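PDB 5E2C: Xaa-Pro dipeptidase from Mycobacterium tuberculosis, which probably acts as a metal-dependent exopeptidase of the prolidase family, represented here by its N-terminal creatinase/prolidase domain without the catalytic peptidase domain. Local coordinates for residues E96-T101 / R121-V126. Sequence-based numbering, arbitrary orientation.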
loop_
_atom_site.group_PDB
_atom_site.type_symbol
_atom_site.label_atom_id
_atom_site.label_comp_id
_atom_site.label_asym_id
_atom_site.label_seq_id
_atom_site.Cartn_x
_atom_site.Cartn_y
_atom_site.Cartn_z
ATOM N N GLU A 96 8.680 1.663 4.361
ATOM C CA GLU A 96 8.709 0.964 3.090
ATOM C C GLU A 96 7.445 1.252 2.285
ATOM O O GLU A 96 6.408 0.599 2.417
ATOM C CB GLU A 96 8.949 -0.524 3.311
ATOM C CG GLU A 96 10.309 -0.792 3.910
ATOM C CD GLU A 96 10.587 -2.262 4.135
ATOM O OE1 GLU A 96 9.784 -2.901 4.843
ATOM O OE2 GLU A 96 11.624 -2.758 3.631
ATOM N N SER A 97 7.550 2.261 1.444
ATOM C CA SER A 97 6.441 2.696 0.617
ATOM C C SER A 97 5.985 1.663 -0.407
ATOM O O SER A 97 4.880 1.774 -0.918
ATOM C CB SER A 97 6.799 4.029 -0.072
ATOM O OG SER A 97 7.951 3.868 -0.861
ATOM N N HIS A 98 6.800 0.638 -0.685
ATOM C CA HIS A 98 6.403 -0.430 -1.598
ATOM C C HIS A 98 5.403 -1.422 -0.990
ATOM O O HIS A 98 4.785 -2.203 -1.716
ATOM C CB HIS A 98 7.622 -1.176 -2.164
ATOM C CG HIS A 98 8.249 -2.140 -1.204
ATOM N ND1 HIS A 98 9.069 -1.746 -0.174
ATOM C CD2 HIS A 98 8.167 -3.493 -1.122
ATOM C CE1 HIS A 98 9.474 -2.811 0.501
ATOM N NE2 HIS A 98 8.933 -3.884 -0.051
ATOM N N VAL A 99 5.233 -1.374 0.326
ATOM C CA VAL A 99 4.305 -2.273 0.988
ATOM C C VAL A 99 3.296 -1.580 1.922
ATOM O O VAL A 99 2.177 -2.048 2.054
ATOM C CB VAL A 99 5.083 -3.384 1.720
ATOM C CG1 VAL A 99 5.533 -2.935 3.091
ATOM C CG2 VAL A 99 4.232 -4.638 1.811
ATOM N N VAL A 100 3.665 -0.470 2.553
ATOM C CA VAL A 100 2.729 0.256 3.423
ATOM C C VAL A 100 1.593 0.837 2.550
ATOM O O VAL A 100 1.845 1.460 1.515
ATOM C CB VAL A 100 3.443 1.356 4.249
ATOM C CG1 VAL A 100 2.453 2.243 5.016
ATOM C CG2 VAL A 100 4.474 0.750 5.195
ATOM N N THR A 101 0.344 0.627 2.966
ATOM C CA THR A 101 -0.812 1.133 2.224
ATOM C C THR A 101 -1.059 2.604 2.527
ATOM O O THR A 101 -0.498 3.142 3.474
ATOM C CB THR A 101 -2.102 0.354 2.537
ATOM O OG1 THR A 101 -2.467 0.562 3.903
ATOM C CG2 THR A 101 -1.914 -1.148 2.240
ATOM N N ARG A 121 10.008 8.090 2.646
ATOM C CA ARG A 121 10.068 6.907 1.790
ATOM C C ARG A 121 11.494 6.338 1.756
ATOM O O ARG A 121 12.478 7.056 1.479
ATOM C CB ARG A 121 9.591 7.230 0.376
ATOM C CG ARG A 121 8.132 7.662 0.278
ATOM C CD ARG A 121 7.909 8.395 -1.043
ATOM N NE ARG A 121 6.504 8.690 -1.272
ATOM C CZ ARG A 121 5.803 9.632 -0.645
ATOM N NH1 ARG A 121 6.368 10.422 0.271
ATOM N NH2 ARG A 121 4.515 9.793 -0.944
ATOM N N ALA A 122 11.608 5.042 2.040
ATOM C CA ALA A 122 12.899 4.377 2.142
ATOM C C ALA A 122 12.909 2.952 1.579
ATOM O O ALA A 122 13.749 2.135 1.978
ATOM C CB ALA A 122 13.361 4.358 3.594
ATOM N N SER A 123 12.023 2.645 0.639
ATOM C CA SER A 123 12.042 1.301 0.048
ATOM C C SER A 123 13.345 1.086 -0.702
ATOM O O SER A 123 13.786 1.952 -1.465
ATOM C CB SER A 123 10.853 1.074 -0.856
ATOM O OG SER A 123 9.692 0.899 -0.075
ATOM N N GLY A 124 13.965 -0.067 -0.470
ATOM C CA GLY A 124 15.232 -0.410 -1.096
ATOM C C GLY A 124 16.392 -0.425 -0.125
ATOM O O GLY A 124 17.462 -0.937 -0.444
ATOM N N THR A 125 16.192 0.135 1.060
ATOM C CA THR A 125 17.277 0.265 2.008
ATOM C C THR A 125 17.744 -1.118 2.471
ATOM O O THR A 125 18.949 -1.399 2.491
ATOM C CB THR A 125 16.884 1.151 3.201
ATOM O OG1 THR A 125 16.414 2.413 2.717
ATOM C CG2 THR A 125 18.075 1.407 4.088
ATOM N N VAL A 126 16.804 -1.997 2.796
ATOM C CA VAL A 126 17.198 -3.331 3.248
ATOM C C VAL A 126 17.757 -4.156 2.083
ATOM O O VAL A 126 18.740 -4.867 2.243
ATOM C CB VAL A 126 16.029 -4.083 3.888
ATOM C CG1 VAL A 126 16.514 -5.430 4.405
ATOM C CG2 VAL A 126 15.384 -3.241 4.984
HETATM O O HOH W 1 13.726 -1.748 2.181
HETATM O O HOH W 2 10.675 4.369 -1.319
#
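Two loops that leave the C-terminal ends of neighbouring parallel strands, 92-95 and 118-121, meet in the creatinase/prolidase N-terminal domain where S123 reaches H98. S123 OG lies 2.7 Å from H98 ND1, at the imidazole edge and in the ring plane, in a nearly straight hydrogen bond (164°). The same oxygen accepts from H98 N at 3.0 Å, so one hydroxyl grips both backbone and ring of a single residue. A chi1 of 77° puts the H98 ring between backbone N and carbonyl carbon, and chi2 of -78° brings ND1 to the side of the residue's own N-H. D24 holds the far ring nitrogen, NE2, and the two ring bonds together fix its rotation.

One water donates to S97 OG and accepts from S123 N. Another donates to E96 OE2 (2.7 Å) and takes the N-H groups of G124 and V126, tying the carboxylate to the type II turn A122-T125. T125 OG1 reinforces that turn, donating to A122 O at 2.8 Å. E96 OE1 takes the backbone N-H groups of S23 and D24, OE2 the side-chain amide of N27.

S97 CB rests on R121 CG at 3.9 Å; S97 OG bonds to D103 and R121 NE forms a salt bridge with D106, both of the second subunit. A122 and T125 pack on strand 19-22, T125 also on helix 3-14, and V126 on helix 25-32, while helix 102-111 starts just beyond T101.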